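Local structure of aldolase (Escherichia coli, 6VOP) at residues A[80-85]-A[144-149]; A[91-96]-A[168-173]; A[128-133]-A[178-183]. The protein is of unconfirmed function but belongs to the class II aldolase and adducin N-terminal domain family, with an AraD-like alpha/beta fold. The protein carries 2 engineered substitutions. One frame throughout, in Å; residues are numbered along the deposited sequence.

How the interactions relate
From the N terminus, the segments come in the order 80-85, 91-96, 128-133, 144-149, 168-173 and 178-183. Interaction 1 closes the first loop when helix 144-153 packs on helix 80-89. Interaction 2 starts inside that loop and ends beyond it, pairing strands 95-99 and 166-171. Interaction 3 starts inside both loops and ends last, on helix 174-194. All three therefore cross and none nests in another. Interaction 2 touches both others: His83 meets Val96 and Phe82 meets Val168, and Val169 meets Asn180 and Met181. Interactions 1 and 3 lie about 9 Å apart at their nearest atoms, on opposite sides of the chain's centre.

Interaction 1 (A[80-85]-A[144-149]); sequences VLFHLA and KRIAQD
Ile146 is the first residue of 144-149 to touch the other helix. It meets Phe82. The two side chains lie side by side and point the same way. Ile146 carries its CG2 branch anti to the backbone N and CG1 beside it. CG2 is the branch that touches, with Ile146 CG2 4.0 Å from Phe82 CD2. The methyl comes at the ring obliquely. Phe82 sets its CG between its own backbone N and carbonyl carbon (chi1 64°). Its CB starts out toward helix 144-149, but the ring then leads away from it. The Phe82 side chain also touches Leu150 of the same helix, and its ring stacks edge-to-face with His98. His98 may, with His100 and His165, form a metal site that holds no metal in the model, consistent with the histidine metal site of class II aldolases. Ile146 also packs on Tyr139.

Ala147 comes next and touches Leu81, Phe82 and Ala85. Here segments 80-85 and 144-149 run nearly parallel, their axes 8.4 Å apart at closest approach and crossing at -21°. Both belong to the alpha/beta fold; helix 80-89 lies on one face of the sheet, with His83 on strand 95-99, and the alanines Ala85 and Ala147 help the helices come close. The CA atoms of Phe82 and Ala147 are 4.2 Å apart. The methyl of Ala147 presses against the base of the aromatic side chain, with Ala147 CB 3.6 Å from Phe82 CB. The same methyl approaches a backbone carbonyl, with Ala147 CB 4.1 Å from Leu81 O. One helical turn further along 80-85 it faces another methyl, with Ala147 CB 4.2 Å from Ala85 CB. That second methyl also rests on the backbone of the partner helix, where Ala85 CB lies 3.5 Å from Ala147 O. Ala85 continues the packing onto Ala151.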
loop_
_atom_site.group_PDB
_atom_site.type_symbol
_atom_site.label_atom_id
_atom_site.label_comp_id
_atom_site.label_asym_id
_atom_site.label_seq_id
_atom_site.Cartn_x
_atom_site.Cartn_y
_atom_site.Cartn_z
ATOM N N VAL A 80 6.391 -27.287 -1.967
ATOM C CA VAL A 80 6.636 -28.025 -0.733
ATOM C C VAL A 80 7.856 -28.931 -0.859
ATOM O O VAL A 80 8.480 -29.279 0.150
ATOM C CB VAL A 80 5.364 -28.818 -0.348
ATOM C CG1 VAL A 80 5.614 -29.750 0.831
ATOM C CG2 VAL A 80 4.228 -27.861 -0.021
ATOM N N LEU A 81 8.237 -29.293 -2.088
ATOM C CA LEU A 81 9.380 -30.178 -2.282
ATOM C C LEU A 81 10.655 -29.588 -1.690
ATOM O O LEU A 81 11.443 -30.309 -1.066
ATOM C CB LEU A 81 9.565 -30.481 -3.768
ATOM C CG LEU A 81 8.762 -31.680 -4.273
ATOM C CD1 LEU A 81 8.877 -31.809 -5.782
ATOM C CD2 LEU A 81 9.213 -32.957 -3.583
ATOM N N PHE A 82 10.880 -28.285 -1.864
ATOM C CA PHE A 82 12.058 -27.689 -1.248
ATOM C C PHE A 82 11.811 -27.233 0.183
ATOM O O PHE A 82 12.780 -27.003 0.915
ATOM C CB PHE A 82 12.614 -26.529 -2.101
ATOM C CG PHE A 82 11.693 -25.345 -2.261
ATOM C CD1 PHE A 82 11.528 -24.418 -1.238
ATOM C CD2 PHE A 82 11.050 -25.119 -3.469
ATOM C CE1 PHE A 82 10.704 -23.320 -1.401
ATOM C CE2 PHE A 82 10.228 -24.023 -3.638
ATOM C CZ PHE A 82 10.053 -23.121 -2.603
ATOM N N HIS A 83 10.551 -27.107 0.605
ATOM C CA HIS A 83 10.273 -26.952 2.028
ATOM C C HIS A 83 10.837 -28.131 2.810
ATOM O O HIS A 83 11.527 -27.954 3.819
ATOM C CB HIS A 83 8.767 -26.825 2.265
ATOM C CG HIS A 83 8.199 -25.492 1.887
ATOM N ND1 HIS A 83 7.461 -24.723 2.761
ATOM C CD2 HIS A 83 8.251 -24.798 0.727
ATOM C CE1 HIS A 83 7.086 -23.610 2.158
ATOM N NE2 HIS A 83 7.553 -23.630 0.922
ATOM N N LEU A 84 10.562 -29.350 2.337
ATOM C CA LEU A 84 11.057 -30.547 3.009
ATOM C C LEU A 84 12.578 -30.611 2.999
ATOM O O LEU A 84 13.181 -31.139 3.941
ATOM C CB LEU A 84 10.468 -31.793 2.349
ATOM C CG LEU A 84 8.965 -32.003 2.525
ATOM C CD1 LEU A 84 8.397 -32.773 1.347
ATOM C CD2 LEU A 84 8.684 -32.733 3.827
ATOM N N ALA A 85 13.212 -30.089 1.947
ATOM C CA ALA A 85 14.669 -30.066 1.900
ATOM C C ALA A 85 15.249 -29.215 3.020
ATOM O O ALA A 85 16.299 -29.552 3.577
ATOM C CB ALA A 85 15.142 -29.555 0.540
ATOM N N LYS A 144 14.235 -29.975 -9.818
ATOM C CA LYS A 144 14.869 -30.720 -8.736
ATOM C C LYS A 144 16.015 -29.935 -8.110
ATOM O O LYS A 144 16.244 -30.031 -6.899
ATOM C CB LYS A 144 15.381 -32.065 -9.254
ATOM C CG LYS A 144 14.336 -33.164 -9.316
ATOM C CD LYS A 144 14.981 -34.508 -9.625
ATOM C CE LYS A 144 14.019 -35.661 -9.381
ATOM N NZ LYS A 144 12.814 -35.578 -10.252
ATOM N N ARG A 145 16.737 -29.149 -8.912
ATOM C CA ARG A 145 17.948 -28.497 -8.428
ATOM C C ARG A 145 17.661 -27.331 -7.491
ATOM O O ARG A 145 18.568 -26.894 -6.777
ATOM C CB ARG A 145 18.795 -28.022 -9.610
ATOM C CG ARG A 145 19.472 -29.150 -10.373
ATOM C CD ARG A 145 19.950 -28.682 -11.734
ATOM N NE ARG A 145 18.842 -28.209 -12.557
ATOM C CZ ARG A 145 18.981 -27.687 -13.771
ATOM N NH1 ARG A 145 20.186 -27.570 -14.310
ATOM N NH2 ARG A 145 17.913 -27.282 -14.444
ATOM N N ILE A 146 16.433 -26.811 -7.478
ATOM C CA ILE A 146 16.091 -25.776 -6.507
ATOM C C ILE A 146 16.105 -26.352 -5.097
ATOM O O ILE A 146 16.691 -25.772 -4.174
ATOM C CB ILE A 146 14.729 -25.146 -6.847
ATOM C CG1 ILE A 146 14.830 -24.333 -8.139
ATOM C CG2 ILE A 146 14.242 -24.279 -5.695
ATOM C CD1 ILE A 146 13.529 -23.691 -8.563
ATOM N N ALA A 147 15.472 -27.513 -4.915
ATOM C CA ALA A 147 15.462 -28.161 -3.608
ATOM C C ALA A 147 16.846 -28.676 -3.232
ATOM O O ALA A 147 17.233 -28.625 -2.060
ATOM C CB ALA A 147 14.444 -29.301 -3.596
ATOM N N GLN A 148 17.601 -29.178 -4.213
ATOM C CA GLN A 148 18.934 -29.702 -3.926
ATOM C C GLN A 148 19.880 -28.595 -3.477
ATOM O O GLN A 148 20.700 -28.801 -2.575
ATOM C CB GLN A 148 19.495 -30.420 -5.154
ATOM C CG GLN A 148 18.703 -31.643 -5.576
ATOM C CD GLN A 148 19.057 -32.113 -6.974
ATOM O OE1 GLN A 148 19.950 -31.561 -7.620
ATOM N NE2 GLN A 148 18.354 -33.133 -7.452
ATOM N N ASP A 149 19.783 -27.416 -4.096
ATOM C CA ASP A 149 20.631 -26.302 -3.689
ATOM C C ASP A 149 20.243 -25.793 -2.308
ATOM O O ASP A 149 21.115 -25.500 -1.480
ATOM C CB ASP A 149 20.548 -25.175 -4.718
ATOM C CG ASP A 149 21.167 -25.555 -6.046
ATOM O OD1 ASP A 149 21.848 -26.599 -6.112
ATOM O OD2 ASP A 149 20.965 -24.810 -7.028
#

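Interaction 2 (A[91-96]-A[168-173])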
loop_
_atom_site.group_PDB
_atom_site.type_symbol
_atom_site.label_atom_id
_atom_site.label_comp_id
_atom_site.label_asym_id
_atom_site.label_seq_id
_atom_site.Cartn_x
_atom_site.Cartn_y
_atom_site.Cartn_z
ATOM N N PRO A 91 17.675 -28.743 11.715
ATOM C CA PRO A 91 16.716 -29.141 12.757
ATOM C C PRO A 91 16.067 -27.966 13.464
ATOM O O PRO A 91 15.025 -28.152 14.105
ATOM C CB PRO A 91 17.573 -29.969 13.723
ATOM C CG PRO A 91 18.948 -29.411 13.556
ATOM C CD PRO A 91 19.068 -29.024 12.103
ATOM N N ARG A 92 16.643 -26.768 13.368
ATOM C CA ARG A 92 16.072 -25.585 13.994
ATOM C C ARG A 92 15.058 -24.878 13.106
ATOM O O ARG A 92 14.413 -23.928 13.563
ATOM C CB ARG A 92 17.182 -24.607 14.390
ATOM C CG ARG A 92 17.969 -25.038 15.619
ATOM C CD ARG A 92 19.439 -24.669 15.498
ATOM N NE ARG A 92 20.080 -25.325 14.361
ATOM C CZ ARG A 92 20.656 -24.678 13.352
ATOM N NH1 ARG A 92 20.670 -23.352 13.332
ATOM N NH2 ARG A 92 21.215 -25.358 12.358
ATOM N N CYS A 93 14.905 -25.313 11.858
ATOM C CA CYS A 93 13.893 -24.753 10.970
ATOM C C CYS A 93 12.541 -25.374 11.296
ATOM O O CYS A 93 12.359 -26.588 11.155
ATOM C CB CYS A 93 14.270 -25.002 9.511
ATOM S SG CYS A 93 13.019 -24.499 8.301
ATOM N N LYS A 94 11.596 -24.546 11.737
ATOM C CA LYS A 94 10.269 -25.016 12.109
ATOM C C LYS A 94 9.158 -24.429 11.250
ATOM O O LYS A 94 7.991 -24.782 11.452
ATOM C CB LYS A 94 9.986 -24.703 13.584
ATOM C CG LYS A 94 11.047 -25.209 14.542
ATOM C CD LYS A 94 11.123 -26.723 14.542
ATOM C CE LYS A 94 12.088 -27.215 15.610
ATOM N NZ LYS A 94 12.143 -28.701 15.669
ATOM N N ALA A 95 9.480 -23.546 10.307
ATOM C CA ALA A 95 8.481 -22.951 9.432
ATOM C C ALA A 95 9.187 -22.304 8.252
ATOM O O ALA A 95 10.289 -21.767 8.391
ATOM C CB ALA A 95 7.620 -21.919 10.168
ATOM N N VAL A 96 8.542 -22.364 7.091
ATOM C CA VAL A 96 9.090 -21.823 5.854
ATOM C C VAL A 96 8.054 -20.901 5.228
ATOM O O VAL A 96 6.900 -21.299 5.032
ATOM C CB VAL A 96 9.488 -22.936 4.867
ATOM C CG1 VAL A 96 10.065 -22.333 3.595
ATOM C CG2 VAL A 96 10.479 -23.895 5.511
ATOM N N VAL A 168 12.944 -16.915 0.099
ATOM C CA VAL A 168 12.489 -18.086 0.845
ATOM C C VAL A 168 13.118 -17.982 2.230
ATOM O O VAL A 168 14.343 -18.062 2.362
ATOM C CB VAL A 168 12.879 -19.410 0.170
ATOM C CG1 VAL A 168 12.620 -20.579 1.108
ATOM C CG2 VAL A 168 12.116 -19.594 -1.134
ATOM N N VAL A 169 12.289 -17.799 3.255
ATOM C CA VAL A 169 12.761 -17.501 4.602
ATOM C C VAL A 169 12.274 -18.580 5.559
ATOM O O VAL A 169 11.139 -19.054 5.455
ATOM C CB VAL A 169 12.296 -16.104 5.064
ATOM C CG1 VAL A 169 12.954 -15.735 6.375
ATOM C CG2 VAL A 169 12.618 -15.059 4.004
ATOM N N CYS A 170 13.140 -18.963 6.493
ATOM C CA CYS A 170 12.849 -19.966 7.506
ATOM C C CYS A 170 12.720 -19.301 8.872
ATOM O O CYS A 170 12.957 -18.102 9.037
ATOM C CB CYS A 170 13.939 -21.041 7.533
ATOM S SG CYS A 170 14.141 -21.970 6.003
ATOM N N GLY A 171 12.351 -20.104 9.864
ATOM C CA GLY A 171 12.236 -19.616 11.223
ATOM C C GLY A 171 11.932 -20.751 12.171
ATOM O O GLY A 171 11.473 -21.824 11.761
ATOM N N GLU A 172 12.205 -20.504 13.451
ATOM C CA GLU A 172 11.880 -21.463 14.498
ATOM C C GLU A 172 10.400 -21.447 14.861
ATOM O O GLU A 172 9.975 -22.225 15.722
ATOM C CB GLU A 172 12.741 -21.196 15.738
ATOM C CG GLU A 172 14.243 -21.223 15.446
ATOM C CD GLU A 172 15.103 -21.230 16.703
ATOM O OE1 GLU A 172 16.137 -20.528 16.719
ATOM O OE2 GLU A 172 14.750 -21.939 17.671
ATOM N N SER A 173 9.620 -20.579 14.222
ATOM C CA SER A 173 8.170 -20.551 14.346
ATOM C C SER A 173 7.629 -19.797 13.141
ATOM O O SER A 173 8.354 -19.040 12.491
ATOM C CB SER A 173 7.718 -19.893 15.655
ATOM O OG SER A 173 7.908 -18.489 15.622
#
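Ala95 and Val96 pair antiparallel with Gly171 and Cys170, Ala95 and Gly171 as a hydrogen-bonded pair and Val96 and Cys170 as a non-hydrogen-bonded one. Gly171 O takes two N-H groups in a row. Lys94 N gives the shorter bond to Gly171 O (2.7 Å), and Ala95 N gives a weak one. Gly171 N returns a weak bond to Ala95 O. Two adjacent N-H groups on one carbonyl resemble a classic beta bulge, at the start of the strand.

Val96 and Cys170 share one face, and Cys93 from the loop before the strand brings its SG to Cys170. Cys93 SG sits anti to its backbone N (chi1 174°) and lies 3.6 Å from Cys170 SG, too far for a disulfide. Val96 CG2 lies 4.2 Å from Cys170 SG. Its other branch, CG1, meets Val168 CG1 at 4.0 Å as the two valines cross obliquely. Ala95 points to the other face, where its CB is 3.7 Å from Ser173 C. Where the pair ends in loops, Lys94 CB lies 3.3 Å from Glu172 O, and Glu172 CG lies 3.3 Å from Arg92 O. Ser173 is the N-cap of helix 174-194, its OG bonded to Glu176 N.

Helix 80-89 covers the cysteine face, and helix 174-194 covers the face of Ala95. This is an interior antiparallel pair of the mixed sheet in an AraD-like alpha/beta fold.

Interaction 3 (A[128-133]-A[178-183]); sequences MRMGNV and ANNMEE
Arg129 is bent at chi3 (71°), which turns its NE toward Asn180. The Asn180 amide swings beside its own backbone N (chi1 -72°), and this brings OD1 up to meet it. The result is one hydrogen bond, from Arg129 NE to Asn180 OD1 at 2.8 Å. The donor lies nearly in line with the amide C=O. The oxygen sits at the guanidinium edge, slightly out of its plane. The two flat groups are steeply turned, with their planes 75° apart. The aliphatic part of the arginine wraps the same oxygen, with Arg129 CB 3.4 Å from Asn180 OD1.

The far end of the guanidinium runs on to the previous helix residue, where Arg129 NH2 is 3.3 Å from Asn179 CB. A water accepts weak hydrogen bonds from Arg129 NH2 and Asn179 ND2 and bridges the two side chains. Arg129 NH1 makes a weak hydrogen bond to Ser31 of the second subunit, so the group also reaches the subunit interface.

Met130 slides past Asn180 in the opposite direction. Its methyl lies on the helix backbone, with Met130 CE 3.4 Å from Asn180 O, and Met130 SD is 3.9 Å from Asn180 CB. The methyl also meets Glu183, with Met130 CE 4.4 Å from Glu183 CB. Glu183 carries the opposite charge to Arg129, but the charged groups are not in contact: Arg129 NE and Glu183 OE2 are 5.3 Å apart.

The contact joins the end of helix 125-129 to helix 174-194. Behind Asn180, Val169 of strand 166-171 packs against that long helix. Helix 7-24 packs on it at Ala178 and Glu182.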
loop_
_atom_site.group_PDB
_atom_site.type_symbol
_atom_site.label_atom_id
_atom_site.label_comp_id
_atom_site.label_asym_id
_atom_site.label_seq_id
_atom_site.Cartn_x
_atom_site.Cartn_y
_atom_site.Cartn_z
ATOM N N MET A 128 21.013 -9.286 12.319
ATOM C CA MET A 128 20.722 -9.843 13.637
ATOM C C MET A 128 19.841 -11.083 13.531
ATOM O O MET A 128 20.105 -12.102 14.180
ATOM C CB MET A 128 20.047 -8.791 14.516
ATOM C CG MET A 128 20.977 -7.718 15.046
ATOM S SD MET A 128 20.074 -6.432 15.929
ATOM C CE MET A 128 19.319 -7.386 17.243
ATOM N N ARG A 129 18.788 -11.014 12.719
ATOM C CA ARG A 129 17.795 -12.079 12.653
ATOM C C ARG A 129 18.194 -13.208 11.708
ATOM O O ARG A 129 18.034 -14.384 12.051
ATOM C CB ARG A 129 16.440 -11.503 12.232
ATOM C CG ARG A 129 15.989 -10.297 13.046
ATOM C CD ARG A 129 14.711 -9.696 12.478
ATOM N NE ARG A 129 13.558 -10.557 12.723
ATOM C CZ ARG A 129 12.788 -10.481 13.803
ATOM N NH1 ARG A 129 13.045 -9.577 14.738
ATOM N NH2 ARG A 129 11.763 -11.307 13.948
ATOM N N MET A 130 18.714 -12.880 10.526
ATOM C CA MET A 130 19.005 -13.873 9.497
ATOM C C MET A 130 20.488 -14.037 9.197
ATOM O O MET A 130 20.958 -15.167 9.047
ATOM C CB MET A 130 18.272 -13.513 8.198
ATOM C CG MET A 130 16.781 -13.808 8.216
ATOM S SD MET A 130 15.863 -12.718 7.108
ATOM C CE MET A 130 15.822 -11.208 8.070
ATOM N N GLY A 131 21.231 -12.947 9.094
ATOM C CA GLY A 131 22.657 -13.020 8.767
ATOM C C GLY A 131 22.897 -12.923 7.258
ATOM O O GLY A 131 22.634 -11.887 6.656
ATOM N N ASN A 132 23.391 -14.008 6.671
ATOM C CA ASN A 132 23.676 -14.046 5.245
ATOM C C ASN A 132 22.456 -14.518 4.469
ATOM O O ASN A 132 21.785 -15.477 4.862
ATOM C CB ASN A 132 24.861 -14.965 4.955
ATOM C CG ASN A 132 26.140 -14.470 5.581
ATOM O OD1 ASN A 132 26.288 -13.277 5.849
ATOM N ND2 ASN A 132 27.075 -15.381 5.822
ATOM N N VAL A 133 22.175 -13.835 3.365
ATOM C CA VAL A 133 21.104 -14.238 2.459
ATOM C C VAL A 133 21.741 -14.700 1.153
ATOM O O VAL A 133 21.961 -13.883 0.247
ATOM C CB VAL A 133 20.103 -13.099 2.223
ATOM C CG1 VAL A 133 18.917 -13.602 1.413
ATOM C CG2 VAL A 133 19.644 -12.517 3.549
ATOM N N ALA A 178 7.721 -15.351 9.431
ATOM C CA ALA A 178 6.988 -14.249 8.817
ATOM C C ALA A 178 7.667 -12.916 9.104
ATOM O O ALA A 178 7.856 -12.095 8.199
ATOM C CB ALA A 178 5.541 -14.234 9.313
ATOM N N ASN A 179 8.048 -12.688 10.365
ATOM C CA ASN A 179 8.737 -11.451 10.720
ATOM C C ASN A 179 10.065 -11.328 9.985
ATOM O O ASN A 179 10.430 -10.239 9.526
ATOM C CB ASN A 179 8.957 -11.386 12.230
ATOM C CG ASN A 179 7.666 -11.231 13.000
ATOM O OD1 ASN A 179 6.659 -10.768 12.460
ATOM N ND2 ASN A 179 7.686 -11.613 14.272
ATOM N N ASN A 180 10.800 -12.435 9.867
ATOM C CA ASN A 180 12.056 -12.413 9.123
ATOM C C ASN A 180 11.821 -12.082 7.655
ATOM O O ASN A 180 12.557 -11.284 7.063
ATOM C CB ASN A 180 12.770 -13.756 9.262
ATOM C CG ASN A 180 13.345 -13.970 10.639
ATOM O OD1 ASN A 180 13.455 -13.033 11.431
ATOM N ND2 ASN A 180 13.721 -15.210 10.938
ATOM N N MET A 181 10.801 -12.694 7.048
ATOM C CA MET A 181 10.457 -12.360 5.670
ATOM C C MET A 181 10.126 -10.880 5.536
ATOM O O MET A 181 10.524 -10.232 4.561
ATOM C CB MET A 181 9.286 -13.221 5.200
ATOM C CG MET A 181 8.581 -12.703 3.955
ATOM S SD MET A 181 9.567 -12.891 2.458
ATOM C CE MET A 181 9.445 -14.660 2.199
ATOM N N GLU A 182 9.417 -10.321 6.518
ATOM C CA GLU A 182 9.019 -8.922 6.433
ATOM C C GLU A 182 10.219 -7.985 6.526
ATOM O O GLU A 182 10.234 -6.942 5.862
ATOM C CB GLU A 182 7.992 -8.607 7.519
ATOM C CG GLU A 182 6.603 -9.162 7.219
ATOM C CD GLU A 182 5.582 -8.813 8.286
ATOM O OE1 GLU A 182 5.055 -9.741 8.936
ATOM O OE2 GLU A 182 5.305 -7.609 8.471
ATOM N N GLU A 183 11.233 -8.335 7.321
ATOM C CA GLU A 183 12.416 -7.485 7.422
ATOM C C GLU A 183 13.337 -7.639 6.217
ATOM O O GLU A 183 14.047 -6.691 5.858
ATOM C CB GLU A 183 13.181 -7.785 8.714
ATOM C CG GLU A 183 14.203 -6.719 9.095
ATOM C CD GLU A 183 13.571 -5.503 9.749
ATOM O OE1 GLU A 183 13.858 -4.370 9.307
ATOM O OE2 GLU A 183 12.787 -5.678 10.706
HETATM O O HOH W 1 10.526 -12.954 15.715
#